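Local structure of zinc uptake regulation protein (Escherichia coli, 4MTE) at residues K15-Q19 with R20-L24; E115-E118 with D119-T123; T123-K127 with M128-L132. The protein represses the zinc-uptake genes znuACB by binding their operator with zinc as cofactor, as a winged-helix member of the Fur family. All blocks are in the same frame, centred on the assembly; numbering follows the deposited sequence.

Interaction 1 (K15-Q19 with R20-L24); sequences KICAQ and RNVRL. With nucleotides of chain E.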
ATOM      1  N   LYS D  15      37.660  -9.087 -17.464  1.00 36.42           N
ATOM      2  CA  LYS D  15      39.052  -8.669 -17.578  1.00 48.62           C
ATOM      3  C   LYS D  15      39.295  -7.322 -16.882  1.00 40.60           C
ATOM      4  O   LYS D  15      40.328  -7.124 -16.239  1.00 34.47           O
ATOM      5  CB  LYS D  15      39.481  -8.648 -19.047  1.00 41.09           C
ATOM      6  CG  LYS D  15      39.672  -7.279 -19.660  1.00 46.92           C
ATOM      7  CD  LYS D  15      39.935  -7.426 -21.147  1.00 47.76           C
ATOM      8  CE  LYS D  15      40.228  -6.101 -21.816  1.00 51.21           C
ATOM      9  NZ  LYS D  15      40.285  -6.258 -23.293  1.00 59.31           N
ATOM     10  N   ILE D  16      38.333  -6.409 -16.981  1.00 38.36           N
ATOM     11  CA  ILE D  16      38.448  -5.116 -16.306  1.00 37.76           C
ATOM     12  C   ILE D  16      38.480  -5.301 -14.791  1.00 41.95           C
ATOM     13  O   ILE D  16      39.266  -4.657 -14.101  1.00 38.01           O
ATOM     14  CB  ILE D  16      37.306  -4.142 -16.702  1.00 34.55           C
ATOM     15  CG1 ILE D  16      37.564  -3.583 -18.103  1.00 54.36           C
ATOM     16  CG2 ILE D  16      37.194  -2.975 -15.704  1.00 40.36           C
ATOM     17  CD1 ILE D  16      36.435  -2.730 -18.658  1.00 66.73           C
ATOM     18  N   CYS D  17      37.627  -6.176 -14.271  1.00 38.10           N
ATOM     19  CA  CYS D  17      37.656  -6.471 -12.843  1.00 46.28           C
ATOM     20  C   CYS D  17      38.993  -7.096 -12.458  1.00 46.20           C
ATOM     21  O   CYS D  17      39.554  -6.778 -11.412  1.00 44.24           O
ATOM     22  CB  CYS D  17      36.504  -7.393 -12.454  1.00 32.25           C
ATOM     23  SG  CYS D  17      34.903  -6.565 -12.446  1.00 38.51           S
ATOM     24  N   ALA D  18      39.504  -7.983 -13.306  1.00 34.95           N
ATOM     25  CA  ALA D  18      40.827  -8.556 -13.081  1.00 36.33           C
ATOM     26  C   ALA D  18      41.895  -7.463 -13.021  1.00 50.44           C
ATOM     27  O   ALA D  18      42.781  -7.498 -12.168  1.00 40.69           O
ATOM     28  CB  ALA D  18      41.166  -9.570 -14.167  1.00 38.42           C
ATOM     29  N   GLN D  19      41.806  -6.493 -13.926  1.00 37.43           N
ATOM     30  CA  GLN D  19      42.757  -5.381 -13.951  1.00 28.67           C
ATOM     31  C   GLN D  19      42.694  -4.503 -12.699  1.00 34.45           C
ATOM     32  O   GLN D  19      43.705  -3.946 -12.274  1.00 35.67           O
ATOM     33  CB  GLN D  19      42.535  -4.524 -15.202  1.00 29.50           C
ATOM     34  CG  GLN D  19      42.992  -5.194 -16.493  1.00 39.76           C
ATOM     35  CD  GLN D  19      42.684  -4.376 -17.733  1.00 34.02           C
ATOM     36  OE1 GLN D  19      41.654  -3.709 -17.808  1.00 38.25           O
ATOM     37  NE2 GLN D  19      43.578  -4.426 -18.713  1.00 37.14           N
ATOM     38  N   ARG D  20      41.508  -4.382 -12.108  1.00 44.11           N
ATOM     39  CA  ARG D  20      41.309  -3.507 -10.956  1.00 39.04           C
ATOM     40  C   ARG D  20      41.494  -4.237  -9.631  1.00 42.68           C
ATOM     41  O   ARG D  20      41.393  -3.626  -8.567  1.00 43.18           O
ATOM     42  CB  ARG D  20      39.906  -2.908 -10.990  1.00 44.37           C
ATOM     43  CG  ARG D  20      39.639  -1.981 -12.154  1.00 32.75           C
ATOM     44  CD  ARG D  20      38.166  -1.628 -12.200  1.00 31.28           C
ATOM     45  NE  ARG D  20      37.854  -0.643 -13.228  1.00 25.86           N
ATOM     46  CZ  ARG D  20      36.626  -0.370 -13.654  1.00 36.54           C
ATOM     47  NH1 ARG D  20      35.582  -1.015 -13.147  1.00 44.98           N
ATOM     48  NH2 ARG D  20      36.440   0.543 -14.594  1.00 37.32           N
ATOM     49  N   ASN D  21      41.768  -5.537  -9.700  1.00 47.46           N
ATOM     50  CA  ASN D  21      41.850  -6.371  -8.505  1.00 51.71           C
ATOM     51  C   ASN D  21      40.582  -6.273  -7.659  1.00 45.73           C
ATOM     52  O   ASN D  21      40.645  -6.090  -6.443  1.00 62.64           O
ATOM     53  CB  ASN D  21      43.082  -6.009  -7.668  1.00 51.82           C
ATOM     54  CG  ASN D  21      44.384  -6.369  -8.359  1.00 77.55           C
ATOM     55  OD1 ASN D  21      44.493  -7.421  -8.989  1.00 86.55           O
ATOM     56  ND2 ASN D  21      45.377  -5.496  -8.246  1.00 84.67           N
ATOM     57  N   VAL D  22      39.435  -6.375  -8.323  1.00 43.65           N
ATOM     58  CA  VAL D  22      38.155  -6.533  -7.646  1.00 42.24           C
ATOM     59  C   VAL D  22      37.564  -7.866  -8.082  1.00 39.67           C
ATOM     60  O   VAL D  22      37.865  -8.355  -9.172  1.00 47.34           O
ATOM     61  CB  VAL D  22      37.183  -5.376  -7.960  1.00 41.51           C
ATOM     62  CG1 VAL D  22      37.762  -4.054  -7.461  1.00 40.79           C
ATOM     63  CG2 VAL D  22      36.877  -5.311  -9.455  1.00 41.29           C
ATOM     64  N   ARG D  23      36.724  -8.452  -7.237  1.00 45.49           N
ATOM     65  CA  ARG D  23      36.258  -9.812  -7.459  1.00 46.23           C
ATOM     66  C   ARG D  23      34.924  -9.843  -8.186  1.00 50.93           C
ATOM     67  O   ARG D  23      33.899  -9.439  -7.640  1.00 52.09           O
ATOM     68  CB  ARG D  23      36.135 -10.543  -6.125  1.00 55.50           C
ATOM     69  CG  ARG D  23      37.325 -10.344  -5.211  1.00 54.81           C
ATOM     70  CD  ARG D  23      37.343 -11.400  -4.130  1.00 63.81           C
ATOM     71  NE  ARG D  23      37.942 -10.917  -2.891  1.00 87.74           N
ATOM     72  CZ  ARG D  23      37.831 -11.536  -1.720  1.00 84.23           C
ATOM     73  NH1 ARG D  23      37.141 -12.666  -1.625  1.00 83.88           N
ATOM     74  NH2 ARG D  23      38.407 -11.024  -0.643  1.00 86.33           N
ATOM     75  N   LEU D  24      34.946 -10.325  -9.425  1.00 40.37           N
ATOM     76  CA  LEU D  24      33.722 -10.553 -10.178  1.00 49.13           C
ATOM     77  C   LEU D  24      33.246 -11.979  -9.916  1.00 54.48           C
ATOM     78  O   LEU D  24      33.483 -12.887 -10.713  1.00 45.73           O
ATOM     79  CB  LEU D  24      33.952 -10.331 -11.672  1.00 40.19           C
ATOM     80  CG  LEU D  24      32.692 -10.395 -12.536  1.00 50.16           C
ATOM     81  CD1 LEU D  24      31.743  -9.243 -12.208  1.00 44.31           C
ATOM     82  CD2 LEU D  24      33.070 -10.391 -14.007  1.00 55.50           C
TER
ATOM     83  P    DA E   4      37.982  -4.310   2.367  0.50 98.34           P
ATOM     84  OP1  DA E   4      38.409  -3.448   1.244  0.50 93.24           O
ATOM     85  OP2  DA E   4      37.129  -3.752   3.442  0.50 89.72           O
ATOM     86  O5'  DA E   4      37.264  -5.597   1.747  0.50 86.06           O
ATOM     87  C5'  DA E   4      37.995  -6.435   0.858  0.50 76.61           C
ATOM     88  C4'  DA E   4      37.235  -7.717   0.570  0.50 72.42           C
ATOM     89  O4'  DA E   4      37.164  -8.517   1.779  0.50 70.61           O
ATOM     90  C3'  DA E   4      35.801  -7.508   0.095  0.50 67.17           C
ATOM     91  O3'  DA E   4      35.567  -8.291  -1.070  0.50 64.73           O
ATOM     92  C2'  DA E   4      34.950  -7.945   1.284  0.50 63.91           C
ATOM     93  C1'  DA E   4      35.839  -8.969   1.976  0.50 64.03           C
ATOM     94  N9   DA E   4      35.598  -9.104   3.411  0.50 58.78           N
ATOM     95  C8   DA E   4      35.668  -8.127   4.362  0.50 58.85           C
ATOM     96  N7   DA E   4      35.402  -8.547   5.577  0.50 56.11           N
ATOM     97  C5   DA E   4      35.140  -9.895   5.409  0.50 50.65           C
ATOM     98  C6   DA E   4      34.792 -10.914   6.314  0.50 49.47           C
ATOM     99  N6   DA E   4      34.644 -10.711   7.627  0.50 50.24           N
ATOM    100  N1   DA E   4      34.602 -12.152   5.816  0.50 47.31           N
ATOM    101  C2   DA E   4      34.752 -12.348   4.501  0.50 50.60           C
ATOM    102  N3   DA E   4      35.075 -11.473   3.555  0.50 52.97           N
ATOM    103  C4   DA E   4      35.258 -10.254   4.080  0.50 51.38           C
ATOM    104  P    DG E   5      34.201  -8.122  -1.900  0.50 59.19           P
ATOM    105  OP1  DG E   5      34.534  -8.236  -3.338  0.50 57.46           O
ATOM    106  OP2  DG E   5      33.504  -6.915  -1.399  0.50 57.66           O
ATOM    107  O5'  DG E   5      33.345  -9.403  -1.479  0.50 63.21           O
ATOM    108  C5'  DG E   5      33.862 -10.691  -1.782  0.50 62.01           C
ATOM    109  C4'  DG E   5      32.979 -11.790  -1.220  0.50 59.52           C
ATOM    110  O4'  DG E   5      33.096 -11.799   0.223  0.50 60.88           O
ATOM    111  C3'  DG E   5      31.495 -11.659  -1.548  0.50 60.44           C
ATOM    112  O3'  DG E   5      31.118 -12.780  -2.349  0.50 63.66           O
ATOM    113  C2'  DG E   5      30.791 -11.596  -0.187  0.50 57.07           C
ATOM    114  C1'  DG E   5      31.842 -12.080   0.805  0.50 54.98           C
ATOM    115  N9   DG E   5      31.826 -11.437   2.117  0.50 49.29           N
ATOM    116  C8   DG E   5      32.114 -10.125   2.410  0.50 51.46           C
ATOM    117  N7   DG E   5      32.029  -9.846   3.682  0.50 43.98           N
ATOM    118  C5   DG E   5      31.668 -11.054   4.268  0.50 43.53           C
ATOM    119  C6   DG E   5      31.428 -11.378   5.624  0.50 44.52           C
ATOM    120  O6   DG E   5      31.489 -10.634   6.612  0.50 45.31           O
ATOM    121  N1   DG E   5      31.087 -12.721   5.785  0.50 46.99           N
ATOM    122  C2   DG E   5      30.989 -13.636   4.762  0.50 47.95           C
ATOM    123  N2   DG E   5      30.648 -14.891   5.095  0.50 50.89           N
ATOM    124  N3   DG E   5      31.211 -13.347   3.487  0.50 49.84           N
ATOM    125  C4   DG E   5      31.544 -12.044   3.318  0.50 49.95           C
TER
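Ile-16 turns its CG2 branch to the far side from the backbone N, and Arg-20, with CG anti to the carbonyl carbon (chi1 -65°) and a chain extended as far as NE, runs alongside it one turn later. These torsions carry the guanidinium over the isoleucine at the C-terminal end of helix 6-20, which closes in a Schellman motif. Ile-16 CG2 sits under the centre of one face of the Arg-20 group, 3.4 Å from CZ, so an apolar methyl backs the flat cation while NH1 is tied to Gln-73.

The turn itself is backbone work. Val-22 N donates to Cys-17 O at 3.1 Å, fairly straight at 166°, and Asn-21 N makes a weak bond to Ala-18 O at 3.3 Å. Asn-21 carries the positive phi, 55°, that swings the chain back across the helix end. The reversal sets Val-22 against the last turn: its CG2 packs on Cys-17 CB at 3.7 Å. Phe-69 on helix 60-72 meets Cys-17, Val-22 and Leu-24, which places the cap against the body of the winged-helix domain.

Beyond the cap, Arg-23 leaves the protein for the DNA backbone of chain E, laying one face of its guanidinium over O3' of DA4 and C5' of DG5, with NH2 3.7 Å from O4' of DA4. Losing this cation to an alanine here would probably leave the sugar-phosphate link between the two nucleotides without the positive charge beside it. On the protein side, Leu-24 CB closes up to Cys-17 SG at 4.0 Å.

Interaction 2 (E115-E118 with D119-T123); sequences EGVE and DIMHT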
ATOM      1  N   GLU D 115      27.746  14.747 -24.865  1.00122.62           N
ATOM      2  CA  GLU D 115      28.668  15.709 -24.275  1.00117.64           C
ATOM      3  C   GLU D 115      28.022  17.088 -24.280  1.00109.71           C
ATOM      4  O   GLU D 115      28.239  17.902 -23.374  1.00105.79           O
ATOM      5  CB  GLU D 115      29.980  15.745 -25.066  1.00121.71           C
ATOM      6  CG  GLU D 115      30.625  14.381 -25.268  1.00127.57           C
ATOM      7  CD  GLU D 115      31.022  13.719 -23.962  1.00140.38           C
ATOM      8  OE1 GLU D 115      31.434  14.439 -23.028  1.00151.55           O
ATOM      9  OE2 GLU D 115      30.918  12.478 -23.869  1.00132.21           O
ATOM     10  N   GLY D 116      27.216  17.336 -25.309  1.00 97.29           N
ATOM     11  CA  GLY D 116      26.531  18.603 -25.471  1.00106.44           C
ATOM     12  C   GLY D 116      25.617  18.917 -24.303  1.00 92.63           C
ATOM     13  O   GLY D 116      25.293  20.074 -24.057  1.00 85.87           O
ATOM     14  N   VAL D 117      25.204  17.879 -23.582  1.00 92.23           N
ATOM     15  CA  VAL D 117      24.357  18.043 -22.406  1.00100.90           C
ATOM     16  C   VAL D 117      25.221  18.358 -21.193  1.00 85.54           C
ATOM     17  O   VAL D 117      24.951  19.307 -20.456  1.00 68.50           O
ATOM     18  CB  VAL D 117      23.536  16.765 -22.132  1.00 99.20           C
ATOM     19  CG1 VAL D 117      22.749  16.881 -20.825  1.00 98.03           C
ATOM     20  CG2 VAL D 117      22.602  16.482 -23.299  1.00 90.89           C
ATOM     21  N   GLU D 118      26.249  17.539 -20.992  1.00 65.54           N
ATOM     22  CA  GLU D 118      27.209  17.727 -19.910  1.00 75.91           C
ATOM     23  C   GLU D 118      27.738  19.160 -19.913  1.00 87.47           C
ATOM     24  O   GLU D 118      27.803  19.816 -18.868  1.00 77.19           O
ATOM     25  CB  GLU D 118      28.374  16.748 -20.084  1.00 95.26           C
ATOM     26  CG  GLU D 118      29.368  16.719 -18.929  1.00 94.06           C
ATOM     27  CD  GLU D 118      28.968  15.762 -17.818  1.00103.22           C
ATOM     28  OE1 GLU D 118      27.821  15.265 -17.830  1.00105.72           O
ATOM     29  OE2 GLU D 118      29.809  15.505 -16.930  1.00100.61           O
ATOM     30  N   ASP D 119      28.105  19.638 -21.098  1.00 88.84           N
ATOM     31  CA  ASP D 119      28.633  20.989 -21.256  1.00 93.48           C
ATOM     32  C   ASP D 119      27.625  22.053 -20.826  1.00 76.30           C
ATOM     33  O   ASP D 119      27.957  22.956 -20.057  1.00 73.27           O
ATOM     34  CB  ASP D 119      29.049  21.231 -22.708  1.00 92.35           C
ATOM     35  CG  ASP D 119      30.294  20.457 -23.098  1.00 90.18           C
ATOM     36  OD1 ASP D 119      30.621  19.465 -22.413  1.00 91.37           O
ATOM     37  OD2 ASP D 119      30.942  20.839 -24.094  1.00 94.65           O
ATOM     38  N   ILE D 120      26.397  21.946 -21.327  1.00 60.61           N
ATOM     39  CA  ILE D 120      25.346  22.904 -20.991  1.00 79.90           C
ATOM     40  C   ILE D 120      25.055  22.876 -19.496  1.00 84.60           C
ATOM     41  O   ILE D 120      24.859  23.917 -18.874  1.00 65.95           O
ATOM     42  CB  ILE D 120      24.040  22.605 -21.760  1.00 95.58           C
ATOM     43  CG1 ILE D 120      24.248  22.819 -23.259  1.00 85.56           C
ATOM     44  CG2 ILE D 120      22.900  23.505 -21.275  1.00 76.14           C
ATOM     45  CD1 ILE D 120      23.138  22.240 -24.119  1.00 87.78           C
ATOM     46  N   MET D 121      25.021  21.675 -18.930  1.00 82.29           N
ATOM     47  CA  MET D 121      24.765  21.503 -17.507  1.00 79.85           C
ATOM     48  C   MET D 121      25.875  22.149 -16.688  1.00 68.11           C
ATOM     49  O   MET D 121      25.610  22.831 -15.698  1.00 64.92           O
ATOM     50  CB  MET D 121      24.654  20.017 -17.169  1.00 83.76           C
ATOM     51  CG  MET D 121      23.322  19.394 -17.571  1.00 57.54           C
ATOM     52  SD  MET D 121      22.002  19.724 -16.387  1.00 78.23           S
ATOM     53  CE  MET D 121      21.068  20.983 -17.246  1.00 81.80           C
ATOM     54  N   HIS D 122      27.117  21.938 -17.107  1.00 70.40           N
ATOM     55  CA  HIS D 122      28.251  22.578 -16.452  1.00 60.51           C
ATOM     56  C   HIS D 122      28.167  24.093 -16.596  1.00 51.05           C
ATOM     57  O   HIS D 122      28.452  24.833 -15.654  1.00 59.08           O
ATOM     58  CB  HIS D 122      29.567  22.061 -17.029  1.00 52.59           C
ATOM     59  CG  HIS D 122      30.156  20.924 -16.255  1.00 84.56           C
ATOM     60  ND1 HIS D 122      30.784  21.097 -15.041  1.00 81.91           N
ATOM     61  CD2 HIS D 122      30.208  19.596 -16.519  1.00 88.93           C
ATOM     62  CE1 HIS D 122      31.199  19.927 -14.591  1.00 71.83           C
ATOM     63  NE2 HIS D 122      30.862  19.000 -15.469  1.00 93.61           N
ATOM     64  N   THR D 123      27.764  24.548 -17.777  1.00 70.74           N
ATOM     65  CA  THR D 123      27.623  25.975 -18.046  1.00 74.78           C
ATOM     66  C   THR D 123      26.559  26.587 -17.141  1.00 63.69           C
ATOM     67  O   THR D 123      26.757  27.661 -16.573  1.00 65.16           O
ATOM     68  CB  THR D 123      27.255  26.236 -19.523  1.00 62.43           C
ATOM     69  OG1 THR D 123      28.292  25.731 -20.372  1.00 66.16           O
ATOM     70  CG2 THR D 123      27.064  27.728 -19.790  1.00 45.65           C
TER
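Glu-118 and His-122 lie side by side on helix 115-127 and point the same way, the carboxylate plane turned 63° from the imidazole. What touches is the aliphatic part of the glutamate: its CG comes to the edge of the ring, in the ring plane, 3.8 Å from CD2 of His-122. The glutamate leaves the backbone with CG anti to N (chi1 -173°) and then bends at chi2, which brings OE2 to 3.9 Å from His-122 NE2, while OE1 is hydrogen-bonded to Thr-97.

About 100° round the helix, Val-117 and Met-121 make a second such pair, side by side and pointing the same way, with Val-117 CG1 4.2 Å from Met-121 CG. This is the buried side. Val-117 packs on Ile-137 of strand 131-140 and on Ile-120 of the second subunit, and Met-121 reaches Ala-99 of that subunit. Ile-120 meets its own counterpart across the dimer, and at home its CG1 lies close to the carbonyl oxygen of Gly-116.

The helical i to i+4 bonds beneath are mostly good, as in Met-121 N to Val-117 O at 2.8 Å, but the one from Ile-120 N to Gly-116 O is weak. Asp-119 O takes two donors, Thr-123 N and, from above the carbonyl plane, Thr-123 OG1 at 2.8 Å.

The chemistry therefore divides the helix: an apolar strip of Val-117, Ile-120 and Met-121 serves the dimer interface, while the carboxylates line other sides. Glu-115 OE1 and Asp-119 OD1, 5.1 Å apart, probably repel each other mildly, a cost that the helix dipole, positive at this N-terminal end, may partly offset.

Interaction 3 (T123-K127 with M128-L132); sequences TLAAK and MGFAL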
ATOM      1  N   THR D 123      27.764  24.548 -17.777  1.00 70.74           N
ATOM      2  CA  THR D 123      27.623  25.975 -18.046  1.00 74.78           C
ATOM      3  C   THR D 123      26.559  26.587 -17.141  1.00 63.69           C
ATOM      4  O   THR D 123      26.757  27.661 -16.573  1.00 65.16           O
ATOM      5  CB  THR D 123      27.255  26.236 -19.523  1.00 62.43           C
ATOM      6  OG1 THR D 123      28.292  25.731 -20.372  1.00 66.16           O
ATOM      7  CG2 THR D 123      27.064  27.728 -19.790  1.00 45.65           C
ATOM      8  N   LEU D 124      25.430  25.899 -17.010  1.00 68.21           N
ATOM      9  CA  LEU D 124      24.345  26.361 -16.154  1.00 65.92           C
ATOM     10  C   LEU D 124      24.770  26.297 -14.694  1.00 60.63           C
ATOM     11  O   LEU D 124      24.433  27.172 -13.897  1.00 65.81           O
ATOM     12  CB  LEU D 124      23.092  25.509 -16.368  1.00 55.73           C
ATOM     13  CG  LEU D 124      22.164  25.937 -17.507  1.00 73.02           C
ATOM     14  CD1 LEU D 124      21.100  24.876 -17.752  1.00 77.88           C
ATOM     15  CD2 LEU D 124      21.516  27.283 -17.201  1.00 68.47           C
ATOM     16  N   ALA D 125      25.519  25.253 -14.355  1.00 49.91           N
ATOM     17  CA  ALA D 125      26.010  25.069 -12.996  1.00 57.76           C
ATOM     18  C   ALA D 125      27.090  26.093 -12.671  1.00 55.47           C
ATOM     19  O   ALA D 125      27.254  26.485 -11.519  1.00 51.91           O
ATOM     20  CB  ALA D 125      26.554  23.657 -12.818  1.00 61.03           C
ATOM     21  N   ALA D 126      27.824  26.523 -13.696  1.00 58.72           N
ATOM     22  CA  ALA D 126      28.941  27.450 -13.519  1.00 45.89           C
ATOM     23  C   ALA D 126      28.493  28.875 -13.196  1.00 62.04           C
ATOM     24  O   ALA D 126      29.161  29.577 -12.435  1.00 54.08           O
ATOM     25  CB  ALA D 126      29.831  27.448 -14.762  1.00 64.54           C
ATOM     26  N   LYS D 127      27.377  29.308 -13.776  1.00 72.39           N
ATOM     27  CA  LYS D 127      26.876  30.662 -13.543  1.00 74.56           C
ATOM     28  C   LYS D 127      26.462  30.827 -12.084  1.00 75.61           C
ATOM     29  O   LYS D 127      26.789  31.828 -11.444  1.00 98.26           O
ATOM     30  CB  LYS D 127      25.711  30.982 -14.481  1.00 77.84           C
ATOM     31  CG  LYS D 127      26.128  31.127 -15.936  1.00 95.07           C
ATOM     32  CD  LYS D 127      24.966  31.558 -16.811  1.00115.76           C
ATOM     33  CE  LYS D 127      25.359  31.585 -18.281  1.00107.24           C
ATOM     34  NZ  LYS D 127      26.411  32.600 -18.571  1.00102.42           N
ATOM     35  N   MET D 128      25.740  29.839 -11.566  1.00 71.52           N
ATOM     36  CA  MET D 128      25.529  29.716 -10.130  1.00 73.03           C
ATOM     37  C   MET D 128      26.825  29.160  -9.542  1.00 66.22           C
ATOM     38  O   MET D 128      27.752  28.848 -10.281  1.00 79.73           O
ATOM     39  CB  MET D 128      24.353  28.781  -9.842  1.00 67.05           C
ATOM     40  CG  MET D 128      24.553  27.358 -10.338  1.00 74.51           C
ATOM     41  SD  MET D 128      23.109  26.302 -10.103  1.00 67.90           S
ATOM     42  CE  MET D 128      22.016  26.929 -11.371  1.00 62.31           C
ATOM     43  N   GLY D 129      26.904  29.031  -8.223  1.00 53.45           N
ATOM     44  CA  GLY D 129      28.117  28.532  -7.598  1.00 58.20           C
ATOM     45  C   GLY D 129      28.061  27.031  -7.383  1.00 56.19           C
ATOM     46  O   GLY D 129      28.577  26.522  -6.388  1.00 51.06           O
ATOM     47  N   PHE D 130      27.449  26.319  -8.327  1.00 48.48           N
ATOM     48  CA  PHE D 130      27.102  24.913  -8.121  1.00 54.40           C
ATOM     49  C   PHE D 130      28.161  23.946  -8.649  1.00 47.62           C
ATOM     50  O   PHE D 130      28.372  23.832  -9.856  1.00 42.92           O
ATOM     51  CB  PHE D 130      25.742  24.600  -8.760  1.00 50.57           C
ATOM     52  CG  PHE D 130      25.157  23.281  -8.335  1.00 47.86           C
ATOM     53  CD1 PHE D 130      24.317  23.206  -7.237  1.00 58.03           C
ATOM     54  CD2 PHE D 130      25.446  22.117  -9.029  1.00 40.91           C
ATOM     55  CE1 PHE D 130      23.776  21.998  -6.839  1.00 45.84           C
ATOM     56  CE2 PHE D 130      24.905  20.904  -8.632  1.00 56.33           C
ATOM     57  CZ  PHE D 130      24.069  20.848  -7.537  1.00 52.33           C
ATOM     58  N   ALA D 131      28.804  23.238  -7.725  1.00 53.99           N
ATOM     59  CA  ALA D 131      29.811  22.242  -8.068  1.00 55.36           C
ATOM     60  C   ALA D 131      29.146  20.955  -8.548  1.00 48.93           C
ATOM     61  O   ALA D 131      28.911  20.038  -7.761  1.00 56.77           O
ATOM     62  CB  ALA D 131      30.699  21.957  -6.859  1.00 63.49           C
ATOM     63  N   LEU D 132      28.846  20.891  -9.842  1.00 55.45           N
ATOM     64  CA  LEU D 132      28.205  19.716 -10.422  1.00 54.13           C
ATOM     65  C   LEU D 132      29.129  18.509 -10.309  1.00 52.01           C
ATOM     66  O   LEU D 132      30.345  18.637 -10.447  1.00 58.45           O
ATOM     67  CB  LEU D 132      27.848  19.974 -11.885  1.00 42.86           C
ATOM     68  CG  LEU D 132      26.847  19.005 -12.515  1.00 74.73           C
ATOM     69  CD1 LEU D 132      25.901  19.769 -13.428  1.00 75.70           C
ATOM     70  CD2 LEU D 132      27.565  17.895 -13.276  1.00 86.11           C
TER
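The chain leaves helix 115-127 at Met-128, where psi opens to 176°, and comes back alongside the last turn, so that Phe-130 N donates to Ala-125 O at 3.2 Å, in the carbonyl plane and with an N-H...O angle of 144°. That bond straps the outgoing chain to the helix end.

Ala-125 is the residue the returning segment closes on. Its methyl, CB, meets Phe-130 CD2 obliquely at 4.2 Å and Leu-132 CD1 at 4.0 Å, and lies near the carbonyl oxygen of Phe-130. Both larger side chains set CG anti to N (chi1 -167° in Phe-130), but they diverge from there. Leu-132 turns toward the helix and also packs on Met-121 and His-122, whereas the phenyl ring of Phe-130 swings off to the second subunit, where it meets Phe-101 of that chain edge-to-face and also packs on Ile-102.

Met-128 takes a different course. With CG placed between N and the carbonyl carbon, that atom lies 3.1 Å from Ala-125 O, and the bend at chi3 brings CE to 3.5 Å from Leu-124 O. Both Leu-124 and Met-128 also pack on Glu-112 of the second subunit, so this corner of the helix end faces the partner chain.

Ala-131, at the start of the strand, is the centre of an inverse gamma turn, with a weak bond from Leu-132 N to Phe-130 O at 3.0 Å. The same residue pairs in an antiparallel ladder with a strand of the second subunit. This is the helix-to-strand turn of the beta-beta-alpha-beta dimerisation domain of the Fur family, in which the sheet runs on from one subunit into the other.

Interactions 2 and 3 belong together: their centres are about 10 Å apart, they share Thr-123, and together they follow helix 115-127 from its start into strand 131-140. They also touch, Leu-132 CD1 lying 3.8 Å from Met-121 O, and both face the second subunit. Interaction 1 sits in the DNA-binding part, its centre about 31 Å from that of interaction 2 and about 35 Å from that of interaction 3. A zinc ion lies about 11 Å from the side chain of Arg-20, and a zinc ion also lies about 11 Å from the side chain of Glu-115. The DNA meets interaction 1 directly, yet stays about 22 and 20 Å from the nearest atoms of interactions 2 and 3.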